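Local coordinates for protein redox-sensitive transcriptional activator OxyR (Porphyromonas gingivalis, PDB 3T22) that probably acts as a redox-sensitive, LysR-family transcriptional activator that binds DNA, represented here by its regulatory domain, at residues 46-51 against 64-69. The protein carries 1 engineered substitution. Sequence-based numbering, arbitrary orientation.
Sequences SLLSGE and EGLEDD
E64 meets the end of helix 40-48 with its backbone alone: its carbonyl O lies 3.7 Å from L48 CD2, a plain van der Waals touch, while the carboxylate heads away from the helix. G65, where the chain turns with positive phi (109°), brings its bare CA to 4.5 Å from L48 CD2.

L66 opens strand 66-80 and sends its side chain to the helix, its two methyls dividing the work. CD2 goes to L48, 3.9 Å from CD2 and 4.0 Å from CG, and also lies 4.1 Å from L47 CB; CD1 meets L47 CD1 at 4.0 Å. The fork of L66 thus reaches two successive helix residues. Its CB already points at the helix, and with CG anti to the carbonyl carbon (chi1 -51°) both methyls stay on that side.

This is helix-on-sheet packing in the periplasmic-binding-protein-like fold of LysR regulatory domains, toward the periphery of the domain, the centre of the contact lying about 19 Å from the centre of the chain. Strand 175-185, antiparallel to 66-80, adds A183 against L47 and R185 against L48.

Beyond L66 the strand runs on without touching 46-51, and its acids pair with arginines: E67 forms a salt bridge to R194 on helix 191-203, D68 one to R181, and D69 a second one to R194.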
ATOM      1  N   SER A  46       6.790  -5.370  20.261  1.00 26.49           N
ATOM      2  CA  SER A  46       5.479  -5.974  20.524  1.00 27.27           C
ATOM      3  C   SER A  46       5.593  -7.423  21.008  1.00 26.67           C
ATOM      4  O   SER A  46       4.808  -7.869  21.818  1.00 27.63           O
ATOM      5  CB  SER A  46       4.567  -5.900  19.288  1.00 26.55           C
ATOM      6  OG  SER A  46       4.348  -4.554  18.891  1.00 29.53           O
ATOM      7  N   LEU A  47       6.570  -8.158  20.508  1.00 27.31           N
ATOM      8  CA  LEU A  47       6.810  -9.503  21.011  1.00 27.85           C
ATOM      9  C   LEU A  47       7.283  -9.458  22.466  1.00 28.14           C
ATOM     10  O   LEU A  47       6.775 -10.168  23.329  1.00 30.13           O
ATOM     11  CB  LEU A  47       7.866 -10.204  20.148  1.00 27.32           C
ATOM     12  CG  LEU A  47       7.442 -10.910  18.859  1.00 27.00           C
ATOM     13  CD1 LEU A  47       8.664 -11.261  18.035  1.00 21.51           C
ATOM     14  CD2 LEU A  47       6.638 -12.164  19.166  1.00 29.27           C
ATOM     15  N   LEU A  48       8.276  -8.623  22.724  1.00 26.25           N
ATOM     16  CA  LEU A  48       8.810  -8.463  24.056  1.00 24.86           C
ATOM     17  C   LEU A  48       7.695  -8.068  25.035  1.00 25.28           C
ATOM     18  O   LEU A  48       7.576  -8.642  26.131  1.00 22.32           O
ATOM     19  CB  LEU A  48      10.002  -7.467  24.045  1.00 23.60           C
ATOM     20  CG  LEU A  48      11.348  -8.065  23.580  1.00 22.37           C
ATOM     21  CD1 LEU A  48      12.498  -7.065  23.306  1.00 18.92           C
ATOM     22  CD2 LEU A  48      11.830  -9.108  24.588  1.00 25.08           C
ATOM     23  N   SER A  49       6.842  -7.125  24.632  1.00 26.12           N
ATOM     24  CA  SER A  49       5.837  -6.599  25.558  1.00 25.78           C
ATOM     25  C   SER A  49       4.554  -7.413  25.631  1.00 26.22           C
ATOM     26  O   SER A  49       3.636  -7.028  26.350  1.00 23.35           O
ATOM     27  CB  SER A  49       5.487  -5.154  25.233  1.00 27.20           C
ATOM     28  OG  SER A  49       4.407  -5.098  24.335  1.00 27.60           O
ATOM     29  N   GLY A  50       4.478  -8.520  24.893  1.00 27.09           N
ATOM     30  CA  GLY A  50       3.323  -9.408  24.978  1.00 27.15           C
ATOM     31  C   GLY A  50       2.100  -9.007  24.151  1.00 27.19           C
ATOM     32  O   GLY A  50       1.078  -9.700  24.148  1.00 24.72           O
ATOM     33  N   GLU A  51       2.196  -7.892  23.443  1.00 27.61           N
ATOM     34  CA  GLU A  51       1.097  -7.434  22.603  1.00 27.91           C
ATOM     35  C   GLU A  51       0.824  -8.424  21.436  1.00 26.03           C
ATOM     36  O   GLU A  51      -0.321  -8.661  21.043  1.00 27.74           O
ATOM     37  CB  GLU A  51       1.421  -6.027  22.078  1.00 29.21           C
ATOM     38  CG  GLU A  51       0.235  -5.197  21.615  1.00 33.25           C
ATOM     39  CD  GLU A  51       0.664  -3.849  21.052  1.00 40.35           C
ATOM     40  OE1 GLU A  51       1.521  -3.194  21.667  1.00 45.19           O
ATOM     41  OE2 GLU A  51       0.159  -3.443  19.986  1.00 43.22           O
ATOM     42  N   GLU A  64      17.699  -9.593  22.714  1.00 31.54           N
ATOM     43  CA  GLU A  64      17.691 -10.361  23.960  1.00 31.54           C
ATOM     44  C   GLU A  64      16.261 -10.770  24.327  1.00 31.62           C
ATOM     45  O   GLU A  64      15.410  -9.913  24.562  1.00 31.79           O
ATOM     46  CB  GLU A  64      18.336  -9.477  25.045  1.00 34.35           C
ATOM     47  CG  GLU A  64      18.441 -10.067  26.456  1.00 35.99           C
ATOM     48  CD  GLU A  64      19.347 -11.300  26.539  1.00 40.31           C
ATOM     49  OE1 GLU A  64      19.748 -11.849  25.476  1.00 42.42           O
ATOM     50  OE2 GLU A  64      19.644 -11.715  27.683  1.00 45.84           O
ATOM     51  N   GLY A  65      15.986 -12.073  24.326  1.00 31.35           N
ATOM     52  CA  GLY A  65      14.659 -12.582  24.635  1.00 33.20           C
ATOM     53  C   GLY A  65      13.871 -13.158  23.455  1.00 34.40           C
ATOM     54  O   GLY A  65      12.865 -13.851  23.639  1.00 34.94           O
ATOM     55  N   LEU A  66      14.327 -12.891  22.237  1.00 34.56           N
ATOM     56  CA  LEU A  66      13.643 -13.406  21.059  1.00 34.73           C
ATOM     57  C   LEU A  66      14.467 -14.488  20.347  1.00 36.21           C
ATOM     58  O   LEU A  66      15.702 -14.591  20.516  1.00 37.03           O
ATOM     59  CB  LEU A  66      13.326 -12.260  20.096  1.00 32.45           C
ATOM     60  CG  LEU A  66      12.603 -11.053  20.725  1.00 28.83           C
ATOM     61  CD1 LEU A  66      12.125 -10.014  19.692  1.00 22.79           C
ATOM     62  CD2 LEU A  66      11.433 -11.553  21.536  1.00 18.50           C
ATOM     63  N   GLU A  67      13.784 -15.308  19.564  1.00 36.88           N
ATOM     64  CA  GLU A  67      14.473 -16.231  18.680  1.00 36.93           C
ATOM     65  C   GLU A  67      13.641 -16.342  17.418  1.00 37.10           C
ATOM     66  O   GLU A  67      12.454 -15.985  17.422  1.00 37.27           O
ATOM     67  CB  GLU A  67      14.628 -17.604  19.330  1.00 35.99           C
ATOM     68  CG  GLU A  67      13.363 -18.402  19.416  1.00 37.94           C
ATOM     69  CD  GLU A  67      13.436 -19.508  20.455  1.00 44.54           C
ATOM     70  OE1 GLU A  67      14.542 -19.795  20.960  1.00 44.16           O
ATOM     71  OE2 GLU A  67      12.372 -20.083  20.774  1.00 49.64           O
ATOM     72  N   ASP A  68      14.243 -16.846  16.342  1.00 38.13           N
ATOM     73  CA  ASP A  68      13.515 -16.947  15.085  1.00 38.35           C
ATOM     74  C   ASP A  68      13.963 -18.098  14.190  1.00 38.73           C
ATOM     75  O   ASP A  68      15.132 -18.516  14.234  1.00 38.62           O
ATOM     76  CB  ASP A  68      13.652 -15.625  14.342  1.00 37.37           C
ATOM     77  CG  ASP A  68      15.048 -15.105  14.387  1.00 35.36           C
ATOM     78  OD1 ASP A  68      15.908 -15.677  13.712  1.00 38.64           O
ATOM     79  OD2 ASP A  68      15.307 -14.149  15.122  1.00 38.31           O
ATOM     80  N   ASP A  69      13.024 -18.590  13.380  1.00 37.63           N
ATOM     81  CA  ASP A  69      13.282 -19.641  12.387  1.00 38.20           C
ATOM     82  C   ASP A  69      13.123 -19.150  10.940  1.00 37.34           C
ATOM     83  O   ASP A  69      12.287 -18.283  10.647  1.00 36.64           O
ATOM     84  CB  ASP A  69      12.325 -20.824  12.594  1.00 38.22           C
ATOM     85  CG  ASP A  69      12.613 -21.600  13.873  1.00 41.73           C
ATOM     86  OD1 ASP A  69      13.488 -22.506  13.819  1.00 44.72           O
ATOM     87  OD2 ASP A  69      11.962 -21.318  14.912  1.00 41.93           O
TER